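Local coordinates for decapping and exoribonuclease protein 1 (Kluyveromyces lactis, PDB 4GPS) that removes NAD and other caps from the 5' end of RNAs with the help of a divalent metal cation and also degrades RNA as a 5'-3' exoribonuclease, at residues A[71-76]-A[365-370]; A[195-200]-A[404-409]; A[382-387]-A[410-415]. All coordinates share one frame; numbering follows the deposited sequence.

Interaction 1. Residues A[71-76]-A[365-370]; sequences SVNYVV and FYKFNP
The side-chain amide of N369 points its NH2 at the S71-Y74 type I turn and donates both hydrogens. One N-H of ND2 goes to O of Y74, 3.0 Å away, along a lone pair; the other runs to O of V72 at 3.2 Å but meets that carbonyl from above its plane. Both acceptors lie nearly in the amide plane, which fixes its rotation, while OD1 caps the following helix by accepting from N of N371. CG anti to the backbone N (chi1 -166°) turns the amide to the turn carbonyls while OD1 still reaches N371. An alanine here would lose both ND2 bonds and the cap, and would probably leave the carbonyls of V72 and Y74 without their mate and the turn freer to shift. K367 runs out as an extended chain beyond CG, and NZ donates to OD1 of N73 at 2.9 Å in the carbonyl plane and to the carbonyls of K361 and V359. Beside these polar bonds, CG2 of V72 lies 3.9 Å from CB of Y366, oblique to its ring. The loop after strand 60-63 is thereby pinned to the start of helix 370-393, with F368 and P370 turned to helix 305-319.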
ATOM      1  N   SER A  71      19.727  10.894  -7.660  1.00 56.59           N
ATOM      2  CA  SER A  71      19.410  12.305  -7.605  1.00 51.30           C
ATOM      3  C   SER A  71      17.908  12.555  -7.484  1.00 53.25           C
ATOM      4  O   SER A  71      17.077  11.878  -8.100  1.00 52.97           O
ATOM      5  CB  SER A  71      19.937  13.019  -8.845  1.00 51.21           C
ATOM      6  OG  SER A  71      19.408  14.330  -8.895  1.00 51.88           O
ATOM      7  N   VAL A  72      17.580  13.558  -6.690  1.00 52.13           N
ATOM      8  CA  VAL A  72      16.213  13.969  -6.455  1.00 47.09           C
ATOM      9  C   VAL A  72      15.511  14.376  -7.752  1.00 49.48           C
ATOM     10  O   VAL A  72      14.269  14.419  -7.816  1.00 45.83           O
ATOM     11  CB  VAL A  72      16.228  15.126  -5.426  1.00 48.61           C
ATOM     12  CG1 VAL A  72      15.070  16.038  -5.617  1.00 49.76           C
ATOM     13  CG2 VAL A  72      16.207  14.547  -4.013  1.00 46.19           C
ATOM     14  N   ASN A  73      16.309  14.661  -8.782  1.00 51.81           N
ATOM     15  CA  ASN A  73      15.790  15.076 -10.097  1.00 54.16           C
ATOM     16  C   ASN A  73      15.877  13.986 -11.153  1.00 51.60           C
ATOM     17  O   ASN A  73      15.534  14.187 -12.313  1.00 51.59           O
ATOM     18  CB  ASN A  73      16.531  16.318 -10.587  1.00 54.70           C
ATOM     19  CG  ASN A  73      16.496  17.433  -9.571  1.00 60.24           C
ATOM     20  OD1 ASN A  73      15.431  17.958  -9.235  1.00 58.94           O
ATOM     21  ND2 ASN A  73      17.663  17.786  -9.054  1.00 66.94           N
ATOM     22  N   TYR A  74      16.331  12.825 -10.726  1.00 48.17           N
ATOM     23  CA  TYR A  74      16.482  11.681 -11.586  1.00 48.40           C
ATOM     24  C   TYR A  74      15.192  11.288 -12.302  1.00 48.29           C
ATOM     25  O   TYR A  74      14.142  11.110 -11.669  1.00 49.74           O
ATOM     26  CB  TYR A  74      16.956  10.524 -10.733  1.00 51.33           C
ATOM     27  CG  TYR A  74      17.218   9.263 -11.495  1.00 54.43           C
ATOM     28  CD1 TYR A  74      18.346   9.134 -12.295  1.00 63.25           C
ATOM     29  CD2 TYR A  74      16.347   8.196 -11.409  1.00 57.19           C
ATOM     30  CE1 TYR A  74      18.594   7.957 -13.001  1.00 62.45           C
ATOM     31  CE2 TYR A  74      16.579   7.020 -12.093  1.00 62.46           C
ATOM     32  CZ  TYR A  74      17.706   6.907 -12.895  1.00 63.69           C
ATOM     33  OH  TYR A  74      17.919   5.746 -13.597  1.00 63.08           O
ATOM     34  N   VAL A  75      15.270  11.118 -13.619  1.00 47.84           N
ATOM     35  CA  VAL A  75      14.106  10.728 -14.407  1.00 42.81           C
ATOM     36  C   VAL A  75      14.452   9.536 -15.279  1.00 48.41           C
ATOM     37  O   VAL A  75      15.501   9.524 -15.918  1.00 53.88           O
ATOM     38  CB  VAL A  75      13.638  11.878 -15.323  1.00 44.58           C
ATOM     39  CG1 VAL A  75      12.433  11.436 -16.143  1.00 48.01           C
ATOM     40  CG2 VAL A  75      13.297  13.105 -14.493  1.00 39.62           C
ATOM     41  N   VAL A  76      13.596   8.516 -15.267  1.00 49.78           N
ATOM     42  CA  VAL A  76      13.744   7.313 -16.104  1.00 48.19           C
ATOM     43  C   VAL A  76      12.304   7.041 -16.543  1.00 50.26           C
ATOM     44  O   VAL A  76      11.369   7.125 -15.732  1.00 50.07           O
ATOM     45  CB  VAL A  76      14.341   6.080 -15.332  1.00 50.98           C
ATOM     46  CG1 VAL A  76      13.385   5.587 -14.261  1.00 51.59           C
ATOM     47  CG2 VAL A  76      14.653   4.952 -16.301  1.00 42.54           C
ATOM     48  N   PHE A 365      11.031  17.312   0.471  1.00 60.43           N
ATOM     49  CA  PHE A 365      10.961  15.835   0.588  1.00 51.03           C
ATOM     50  C   PHE A 365      11.451  14.995  -0.600  1.00 46.74           C
ATOM     51  O   PHE A 365      10.695  14.207  -1.179  1.00 42.42           O
ATOM     52  CB  PHE A 365       9.515  15.419   0.924  1.00 45.51           C
ATOM     53  CG  PHE A 365       8.951  16.192   2.033  1.00 42.04           C
ATOM     54  CD1 PHE A 365       8.410  17.463   1.796  1.00 46.21           C
ATOM     55  CD2 PHE A 365       9.116  15.753   3.351  1.00 44.95           C
ATOM     56  CE1 PHE A 365       8.045  18.303   2.859  1.00 47.47           C
ATOM     57  CE2 PHE A 365       8.763  16.572   4.431  1.00 46.26           C
ATOM     58  CZ  PHE A 365       8.224  17.862   4.191  1.00 46.35           C
ATOM     59  N   TYR A 366      12.717  15.162  -0.944  1.00 44.00           N
ATOM     60  CA  TYR A 366      13.316  14.448  -2.050  1.00 44.49           C
ATOM     61  C   TYR A 366      12.467  14.594  -3.290  1.00 45.59           C
ATOM     62  O   TYR A 366      12.477  13.723  -4.148  1.00 47.81           O
ATOM     63  CB  TYR A 366      13.486  12.971  -1.686  1.00 43.39           C
ATOM     64  CG  TYR A 366      14.314  12.818  -0.454  1.00 40.47           C
ATOM     65  CD1 TYR A 366      13.722  12.764   0.800  1.00 42.05           C
ATOM     66  CD2 TYR A 366      15.702  12.810  -0.528  1.00 45.02           C
ATOM     67  CE1 TYR A 366      14.492  12.705   1.967  1.00 46.14           C
ATOM     68  CE2 TYR A 366      16.496  12.758   0.636  1.00 45.72           C
ATOM     69  CZ  TYR A 366      15.888  12.703   1.880  1.00 49.46           C
ATOM     70  OH  TYR A 366      16.663  12.654   3.035  1.00 52.54           O
ATOM     71  N   LYS A 367      11.748  15.710  -3.381  1.00 46.30           N
ATOM     72  CA  LYS A 367      10.841  15.980  -4.503  1.00 48.37           C
ATOM     73  C   LYS A 367       9.906  14.791  -4.825  1.00 48.95           C
ATOM     74  O   LYS A 367       9.516  14.589  -5.981  1.00 47.57           O
ATOM     75  CB  LYS A 367      11.628  16.377  -5.744  1.00 47.81           C
ATOM     76  CG  LYS A 367      12.428  17.647  -5.575  1.00 50.03           C
ATOM     77  CD  LYS A 367      13.024  18.089  -6.890  1.00 57.78           C
ATOM     78  CE  LYS A 367      13.528  19.526  -6.832  1.00 63.32           C
ATOM     79  NZ  LYS A 367      13.736  20.059  -8.214  1.00 63.11           N
ATOM     80  N   PHE A 368       9.544  14.022  -3.790  1.00 45.87           N
ATOM     81  CA  PHE A 368       8.639  12.873  -3.935  1.00 44.66           C
ATOM     82  C   PHE A 368       8.981  12.016  -5.170  1.00 45.87           C
ATOM     83  O   PHE A 368       8.113  11.601  -5.951  1.00 43.52           O
ATOM     84  CB  PHE A 368       7.179  13.348  -4.031  1.00 42.21           C
ATOM     85  CG  PHE A 368       6.785  14.345  -2.975  1.00 45.20           C
ATOM     86  CD1 PHE A 368       6.878  15.720  -3.222  1.00 47.70           C
ATOM     87  CD2 PHE A 368       6.333  13.917  -1.727  1.00 40.77           C
ATOM     88  CE1 PHE A 368       6.528  16.653  -2.241  1.00 45.52           C
ATOM     89  CE2 PHE A 368       5.982  14.835  -0.743  1.00 45.86           C
ATOM     90  CZ  PHE A 368       6.082  16.213  -1.003  1.00 48.58           C
ATOM     91  N   ASN A 369      10.262  11.739  -5.343  1.00 46.05           N
ATOM     92  CA  ASN A 369      10.687  10.950  -6.480  1.00 45.10           C
ATOM     93  C   ASN A 369      10.510   9.447  -6.181  1.00 43.94           C
ATOM     94  O   ASN A 369      11.117   8.927  -5.241  1.00 44.46           O
ATOM     95  CB  ASN A 369      12.162  11.267  -6.785  1.00 42.65           C
ATOM     96  CG  ASN A 369      12.606  10.750  -8.140  1.00 45.83           C
ATOM     97  OD1 ASN A 369      12.372   9.590  -8.500  1.00 46.65           O
ATOM     98  ND2 ASN A 369      13.267  11.609  -8.896  1.00 50.00           N
ATOM     99  N   PRO A 370       9.701   8.734  -6.991  1.00 38.42           N
ATOM    100  CA  PRO A 370       9.499   7.299  -6.763  1.00 38.54           C
ATOM    101  C   PRO A 370      10.827   6.528  -6.766  1.00 41.46           C
ATOM    102  O   PRO A 370      10.927   5.461  -6.156  1.00 42.22           O
ATOM    103  CB  PRO A 370       8.621   6.857  -7.925  1.00 36.95           C
ATOM    104  CG  PRO A 370       8.093   8.125  -8.498  1.00 42.54           C
ATOM    105  CD  PRO A 370       9.114   9.161  -8.266  1.00 40.02           C
TER

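Interaction 2. Residues A[195-200]-A[404-409]; sequences DEPLSL and IDTNLT
The CG2 methyl of T406 lies over the faces of two consecutive peptide groups, D195-E196 and E196-P197. It stands almost straight above the second, 3.5 Å from C of E196, and above the first at 3.4 Å from O of D195. At chi1 46° the methyl is anti to the threonine's own carbonyl carbon and beside its backbone N, which turns carbon rather than OG1 to the flat amides. The ring of P197 continues the line of contact: its CB comes within 3.4 Å of O of I404, approaching from off the carbonyl plane. The same carbonyl oxygen takes the N-H of L198 at 3.1 Å, the donor tilted 16° from the plane, and N of I404 returns a bond to O of L198 at 3.0 Å. These two bonds close an antiparallel hydrogen-bonded pair, which fastens strand 198-204 to strand 399-404; L200 with V402 carries the ladder onward. Strand 399-404 is the first arm of a beta hairpin whose second arm is strand 409-414. The connection is a type I turn from D405 to L408 with L408 in the left-handed backbone region and D405 N bonded to O of T409 at 2.9 Å, which fits a type I turn with a G1 bulge; the closing bond from L408 N to O of D405 is weak. Across the pair, L198 and I404 send their side chains to the same face of the sheet, CB to CB 4.3 Å. There L198 packs on D187 and I188 of helix 182-190, while I404 reaches I380 of helix 370-393. Within the turn T406 and N407 are exposed, whereas L408 is buried against W376 of helix 370-393.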
ATOM      1  N   ASP A 195       6.162  14.595   7.066  1.00 59.11           N
ATOM      2  CA  ASP A 195       6.519  15.533   8.107  1.00 58.69           C
ATOM      3  C   ASP A 195       6.123  14.990   9.479  1.00 56.80           C
ATOM      4  O   ASP A 195       6.149  15.717  10.464  1.00 60.44           O
ATOM      5  CB  ASP A 195       5.793  16.847   7.861  1.00 67.14           C
ATOM      6  CG  ASP A 195       6.615  18.032   8.275  1.00 76.15           C
ATOM      7  OD1 ASP A 195       6.032  19.139   8.426  1.00 80.37           O
ATOM      8  OD2 ASP A 195       7.850  17.846   8.444  1.00 76.19           O
ATOM      9  N   GLU A 196       5.719  13.724   9.535  1.00 54.64           N
ATOM     10  CA  GLU A 196       5.340  13.074  10.792  1.00 55.39           C
ATOM     11  C   GLU A 196       6.270  11.870  10.924  1.00 54.44           C
ATOM     12  O   GLU A 196       6.801  11.384   9.926  1.00 58.71           O
ATOM     13  CB  GLU A 196       3.896  12.550  10.771  1.00 60.68           C
ATOM     14  CG  GLU A 196       2.825  13.433  10.137  1.00 72.49           C
ATOM     15  CD  GLU A 196       2.406  14.617  10.999  1.00 81.48           C
ATOM     16  OE1 GLU A 196       1.369  15.225  10.652  1.00 87.09           O
ATOM     17  OE2 GLU A 196       3.095  14.945  12.002  1.00 82.79           O
ATOM     18  N   PRO A 197       6.493  11.377  12.153  1.00 49.44           N
ATOM     19  CA  PRO A 197       7.378  10.218  12.312  1.00 46.49           C
ATOM     20  C   PRO A 197       6.599   8.910  12.140  1.00 45.92           C
ATOM     21  O   PRO A 197       5.386   8.920  11.935  1.00 47.23           O
ATOM     22  CB  PRO A 197       7.923  10.389  13.737  1.00 42.78           C
ATOM     23  CG  PRO A 197       6.730  10.915  14.455  1.00 44.53           C
ATOM     24  CD  PRO A 197       6.155  11.962  13.463  1.00 46.53           C
ATOM     25  N   LEU A 198       7.318   7.794  12.229  1.00 45.39           N
ATOM     26  CA  LEU A 198       6.753   6.455  12.104  1.00 44.21           C
ATOM     27  C   LEU A 198       7.070   5.686  13.382  1.00 45.67           C
ATOM     28  O   LEU A 198       8.186   5.782  13.917  1.00 45.70           O
ATOM     29  CB  LEU A 198       7.383   5.695  10.913  1.00 46.47           C
ATOM     30  CG  LEU A 198       7.038   4.196  10.785  1.00 48.24           C
ATOM     31  CD1 LEU A 198       5.508   4.052  10.784  1.00 57.31           C
ATOM     32  CD2 LEU A 198       7.578   3.601   9.511  1.00 44.89           C
ATOM     33  N   SER A 199       6.101   4.909  13.851  1.00 38.88           N
ATOM     34  CA  SER A 199       6.286   4.102  15.032  1.00 39.93           C
ATOM     35  C   SER A 199       5.585   2.767  14.766  1.00 43.01           C
ATOM     36  O   SER A 199       4.397   2.729  14.424  1.00 41.69           O
ATOM     37  CB  SER A 199       5.660   4.824  16.229  1.00 44.36           C
ATOM     38  OG  SER A 199       5.819   4.075  17.406  1.00 50.03           O
ATOM     39  N   LEU A 200       6.311   1.670  14.932  1.00 39.12           N
ATOM     40  CA  LEU A 200       5.732   0.366  14.660  1.00 38.86           C
ATOM     41  C   LEU A 200       6.334  -0.664  15.601  1.00 41.58           C
ATOM     42  O   LEU A 200       7.255  -0.353  16.346  1.00 43.79           O
ATOM     43  CB  LEU A 200       6.031  -0.052  13.190  1.00 42.08           C
ATOM     44  CG  LEU A 200       5.377   0.689  12.010  1.00 43.49           C
ATOM     45  CD1 LEU A 200       5.937   0.239  10.656  1.00 37.79           C
ATOM     46  CD2 LEU A 200       3.913   0.428  12.066  1.00 42.96           C
ATOM     47  N   ILE A 404      11.129   5.934  13.540  1.00 44.14           N
ATOM     48  CA  ILE A 404      11.886   6.691  12.585  1.00 44.81           C
ATOM     49  C   ILE A 404      11.488   8.167  12.632  1.00 51.52           C
ATOM     50  O   ILE A 404      10.346   8.507  12.331  1.00 53.17           O
ATOM     51  CB  ILE A 404      11.688   6.107  11.169  1.00 40.56           C
ATOM     52  CG1 ILE A 404      12.146   4.649  11.150  1.00 36.84           C
ATOM     53  CG2 ILE A 404      12.517   6.910  10.142  1.00 40.87           C
ATOM     54  CD1 ILE A 404      12.187   4.016   9.707  1.00 33.61           C
ATOM     55  N   ASP A 405      12.437   9.016  13.051  1.00 54.16           N
ATOM     56  CA  ASP A 405      12.300  10.486  13.148  1.00 56.48           C
ATOM     57  C   ASP A 405      11.875  11.057  11.827  1.00 52.04           C
ATOM     58  O   ASP A 405      11.941  10.383  10.804  1.00 48.71           O
ATOM     59  CB  ASP A 405      13.667  11.171  13.350  1.00 60.48           C
ATOM     60  CG  ASP A 405      14.078  11.224  14.746  1.00 71.18           C
ATOM     61  OD1 ASP A 405      13.177  11.351  15.599  1.00 77.71           O
ATOM     62  OD2 ASP A 405      15.300  11.149  14.990  1.00 79.22           O
ATOM     63  N   THR A 406      11.540  12.339  11.850  1.00 47.49           N
ATOM     64  CA  THR A 406      11.258  13.012  10.617  1.00 50.59           C
ATOM     65  C   THR A 406      12.638  13.287  10.008  1.00 50.31           C
ATOM     66  O   THR A 406      12.719  13.706   8.865  1.00 52.25           O
ATOM     67  CB  THR A 406      10.506  14.335  10.811  1.00 49.48           C
ATOM     68  OG1 THR A 406      11.129  15.092  11.857  1.00 57.20           O
ATOM     69  CG2 THR A 406       9.039  14.064  11.149  1.00 46.74           C
ATOM     70  N   ASN A 407      13.707  13.042  10.775  1.00 51.09           N
ATOM     71  CA  ASN A 407      15.097  13.225  10.292  1.00 54.96           C
ATOM     72  C   ASN A 407      15.661  11.907   9.820  1.00 54.73           C
ATOM     73  O   ASN A 407      16.865  11.792   9.607  1.00 57.17           O
ATOM     74  CB  ASN A 407      16.063  13.693  11.395  1.00 61.39           C
ATOM     75  CG  ASN A 407      15.681  15.022  11.999  1.00 71.61           C
ATOM     76  OD1 ASN A 407      15.567  16.034  11.293  1.00 73.23           O
ATOM     77  ND2 ASN A 407      15.485  15.036  13.323  1.00 74.62           N
ATOM     78  N   LEU A 408      14.803  10.903   9.704  1.00 50.72           N
ATOM     79  CA  LEU A 408      15.208   9.569   9.300  1.00 45.67           C
ATOM     80  C   LEU A 408      16.142   8.908  10.304  1.00 46.04           C
ATOM     81  O   LEU A 408      16.963   8.068   9.939  1.00 49.51           O
ATOM     82  CB  LEU A 408      15.840   9.584   7.911  1.00 43.52           C
ATOM     83  CG  LEU A 408      14.939  10.299   6.897  1.00 44.76           C
ATOM     84  CD1 LEU A 408      15.504  10.106   5.490  1.00 43.96           C
ATOM     85  CD2 LEU A 408      13.519   9.753   6.984  1.00 43.86           C
ATOM     86  N   THR A 409      16.041   9.286  11.572  1.00 45.83           N
ATOM     87  CA  THR A 409      16.851   8.604  12.571  1.00 45.85           C
ATOM     88  C   THR A 409      16.047   7.392  13.069  1.00 50.14           C
ATOM     89  O   THR A 409      14.921   7.533  13.568  1.00 50.68           O
ATOM     90  CB  THR A 409      17.186   9.502  13.763  1.00 48.05           C
ATOM     91  OG1 THR A 409      18.188  10.446  13.368  1.00 52.12           O
ATOM     92  CG2 THR A 409      17.715   8.664  14.934  1.00 45.33           C
TER

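Interaction 3. Residues A[382-387]-A[410-415]; sequences QVLKQN and LSISPA
Helix 382-387 runs nearly along strand 410-414: the two axes pass 10.9 Å apart, with an angle of 23° between their N-to-C directions. The closest backbone approaches are L384 to L410 and N387 to I412, the latter 8.5 Å between CA atoms, so only side chains bridge the gap. Side chains alternate along the strand: L410 and I412 point to the helix, S411 to the other side. L410 splits its two methyls between helix residues: CD2 meets CG1 of V383 at 3.6 Å, the two side chains sliding past each other in opposite directions, and CD1 meets CD2 of L384 at 3.9 Å, the chains crossing at a slant. CG of L410 is anti to the backbone N (chi1 164°), which carries this fork toward the helix. I412 reaches out with CD1 to CB of N387, 4.2 Å off, and more loosely to CD2 of L384. The amide of N387 turns back on its own helix: ND2 donates to O of V383 at 3.0 Å, coming from one face of that carbonyl while the backbone N of N387 comes from the other. Strand 60-63 joins the packing through L60 and L62, and V402 through L384 and L410. Since carbon meets carbon throughout and ND2 of N387 bonds back to its own helix, cohesion rests on burial and shape, not directed bonds.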
ATOM      1  N   GLN A 382      17.208  -3.280   4.769  1.00 39.40           N
ATOM      2  CA  GLN A 382      18.445  -3.996   5.030  1.00 43.60           C
ATOM      3  C   GLN A 382      18.916  -3.570   6.417  1.00 46.25           C
ATOM      4  O   GLN A 382      19.343  -4.389   7.229  1.00 49.90           O
ATOM      5  CB  GLN A 382      19.500  -3.646   3.972  1.00 45.51           C
ATOM      6  CG  GLN A 382      20.809  -4.438   4.081  1.00 42.96           C
ATOM      7  CD  GLN A 382      20.598  -5.945   3.960  1.00 45.20           C
ATOM      8  OE1 GLN A 382      19.657  -6.394   3.317  1.00 41.02           O
ATOM      9  NE2 GLN A 382      21.481  -6.728   4.581  1.00 41.84           N
ATOM     10  N   VAL A 383      18.816  -2.282   6.710  1.00 47.18           N
ATOM     11  CA  VAL A 383      19.220  -1.808   8.023  1.00 45.55           C
ATOM     12  C   VAL A 383      18.342  -2.482   9.111  1.00 48.02           C
ATOM     13  O   VAL A 383      18.869  -3.028  10.097  1.00 51.85           O
ATOM     14  CB  VAL A 383      19.136  -0.257   8.066  1.00 46.89           C
ATOM     15  CG1 VAL A 383      19.300   0.252   9.485  1.00 43.60           C
ATOM     16  CG2 VAL A 383      20.215   0.338   7.145  1.00 36.52           C
ATOM     17  N   LEU A 384      17.022  -2.478   8.919  1.00 41.60           N
ATOM     18  CA  LEU A 384      16.097  -3.100   9.875  1.00 43.05           C
ATOM     19  C   LEU A 384      16.344  -4.606  10.076  1.00 43.57           C
ATOM     20  O   LEU A 384      16.294  -5.107  11.204  1.00 43.86           O
ATOM     21  CB  LEU A 384      14.642  -2.901   9.438  1.00 37.94           C
ATOM     22  CG  LEU A 384      14.079  -1.495   9.570  1.00 42.17           C
ATOM     23  CD1 LEU A 384      12.797  -1.367   8.789  1.00 42.14           C
ATOM     24  CD2 LEU A 384      13.851  -1.174  11.040  1.00 41.75           C
ATOM     25  N   LYS A 385      16.618  -5.322   8.989  1.00 43.16           N
ATOM     26  CA  LYS A 385      16.847  -6.754   9.090  1.00 44.02           C
ATOM     27  C   LYS A 385      18.102  -7.086   9.883  1.00 45.84           C
ATOM     28  O   LYS A 385      18.054  -7.865  10.835  1.00 46.46           O
ATOM     29  CB  LYS A 385      16.936  -7.372   7.706  1.00 41.63           C
ATOM     30  CG  LYS A 385      16.919  -8.877   7.760  1.00 44.22           C
ATOM     31  CD  LYS A 385      18.297  -9.461   7.718  1.00 47.39           C
ATOM     32  CE  LYS A 385      18.841  -9.433   6.312  1.00 46.41           C
ATOM     33  NZ  LYS A 385      20.072 -10.261   6.238  1.00 51.09           N
ATOM     34  N   GLN A 386      19.224  -6.491   9.489  1.00 47.32           N
ATOM     35  CA  GLN A 386      20.500  -6.716  10.163  1.00 51.83           C
ATOM     36  C   GLN A 386      20.435  -6.374  11.652  1.00 53.61           C
ATOM     37  O   GLN A 386      20.894  -7.145  12.502  1.00 52.40           O
ATOM     38  CB  GLN A 386      21.618  -5.891   9.490  1.00 55.47           C
ATOM     39  CG  GLN A 386      22.140  -6.508   8.181  1.00 63.71           C
ATOM     40  CD  GLN A 386      22.631  -7.949   8.368  1.00 70.62           C
ATOM     41  OE1 GLN A 386      23.733  -8.178   8.878  1.00 75.59           O
ATOM     42  NE2 GLN A 386      21.799  -8.926   7.978  1.00 70.28           N
ATOM     43  N   ASN A 387      19.837  -5.226  11.959  1.00 49.98           N
ATOM     44  CA  ASN A 387      19.747  -4.792  13.327  1.00 49.02           C
ATOM     45  C   ASN A 387      18.705  -5.508  14.192  1.00 49.93           C
ATOM     46  O   ASN A 387      18.956  -5.762  15.385  1.00 46.89           O
ATOM     47  CB  ASN A 387      19.576  -3.270  13.359  1.00 52.21           C
ATOM     48  CG  ASN A 387      20.887  -2.545  13.077  1.00 52.33           C
ATOM     49  OD1 ASN A 387      21.833  -2.645  13.849  1.00 54.84           O
ATOM     50  ND2 ASN A 387      20.947  -1.825  11.972  1.00 54.19           N
ATOM     51  N   LEU A 410      16.631   6.208  12.921  1.00 46.42           N
ATOM     52  CA  LEU A 410      16.000   4.962  13.320  1.00 45.92           C
ATOM     53  C   LEU A 410      16.259   4.630  14.790  1.00 48.96           C
ATOM     54  O   LEU A 410      17.395   4.669  15.231  1.00 50.41           O
ATOM     55  CB  LEU A 410      16.540   3.811  12.433  1.00 48.93           C
ATOM     56  CG  LEU A 410      16.294   2.379  12.930  1.00 45.15           C
ATOM     57  CD1 LEU A 410      14.798   2.109  12.868  1.00 36.21           C
ATOM     58  CD2 LEU A 410      17.081   1.362  12.106  1.00 43.21           C
ATOM     59  N   SER A 411      15.205   4.296  15.534  1.00 51.90           N
ATOM     60  CA  SER A 411      15.305   3.908  16.953  1.00 52.30           C
ATOM     61  C   SER A 411      14.683   2.540  17.236  1.00 52.05           C
ATOM     62  O   SER A 411      13.513   2.321  16.933  1.00 56.07           O
ATOM     63  CB  SER A 411      14.611   4.926  17.851  1.00 48.72           C
ATOM     64  OG  SER A 411      15.497   5.962  18.172  1.00 58.22           O
ATOM     65  N   ILE A 412      15.461   1.633  17.823  1.00 50.16           N
ATOM     66  CA  ILE A 412      14.980   0.293  18.159  1.00 48.36           C
ATOM     67  C   ILE A 412      15.251  -0.032  19.638  1.00 52.54           C
ATOM     68  O   ILE A 412      16.385  -0.008  20.103  1.00 58.07           O
ATOM     69  CB  ILE A 412      15.659  -0.807  17.303  1.00 40.75           C
ATOM     70  CG1 ILE A 412      15.488  -0.505  15.817  1.00 43.87           C
ATOM     71  CG2 ILE A 412      15.007  -2.151  17.585  1.00 42.30           C
ATOM     72  CD1 ILE A 412      16.078  -1.570  14.885  1.00 42.72           C
ATOM     73  N   SER A 413      14.203  -0.331  20.384  1.00 53.81           N
ATOM     74  CA  SER A 413      14.350  -0.673  21.791  1.00 55.03           C
ATOM     75  C   SER A 413      13.399  -1.829  22.050  1.00 54.78           C
ATOM     76  O   SER A 413      12.328  -1.916  21.446  1.00 49.84           O
ATOM     77  CB  SER A 413      13.999   0.520  22.665  1.00 51.96           C
ATOM     78  OG  SER A 413      12.812   1.099  22.195  1.00 54.54           O
ATOM     79  N   PRO A 414      13.777  -2.727  22.959  1.00 56.58           N
ATOM     80  CA  PRO A 414      12.934  -3.886  23.266  1.00 58.37           C
ATOM     81  C   PRO A 414      11.621  -3.531  23.940  1.00 57.98           C
ATOM     82  O   PRO A 414      11.567  -2.614  24.746  1.00 61.99           O
ATOM     83  CB  PRO A 414      13.841  -4.741  24.152  1.00 56.48           C
ATOM     84  CG  PRO A 414      14.620  -3.718  24.904  1.00 53.06           C
ATOM     85  CD  PRO A 414      14.938  -2.651  23.866  1.00 55.07           C
ATOM     86  N   ALA A 415      10.562  -4.244  23.570  1.00 56.67           N
ATOM     87  CA  ALA A 415       9.246  -4.045  24.168  1.00 54.38           C
ATOM     88  C   ALA A 415       9.066  -5.209  25.147  1.00 50.14           C
ATOM     89  O   ALA A 415       9.669  -6.264  24.966  1.00 49.14           O
ATOM     90  CB  ALA A 415       8.187  -4.081  23.107  1.00 54.91           C
TER

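Overall arrangement
All three contacts gather along helix 370-393 and the hairpin of strands 399-404 and 409-414. In chain order the segments run 71-76, 195-200, 365-370, 382-387, 404-409 and 410-415, so interaction 2 crosses both others. Interactions 2 and 3 lie 13 Å apart between centres and touch through I404 and L410, neighbours on one face of the hairpin. Interaction 1 sits at the start of the helix, about 20 Å from interaction 2 between centres, yet Y366 touches L408 and F365 touches D195. All lie away from the metal-binding and probable substrate-binding residues; interactions 1 and 2 tie the helix start and the hairpin to earlier parts of the chain, and interaction 3 packs the helix on the hairpin.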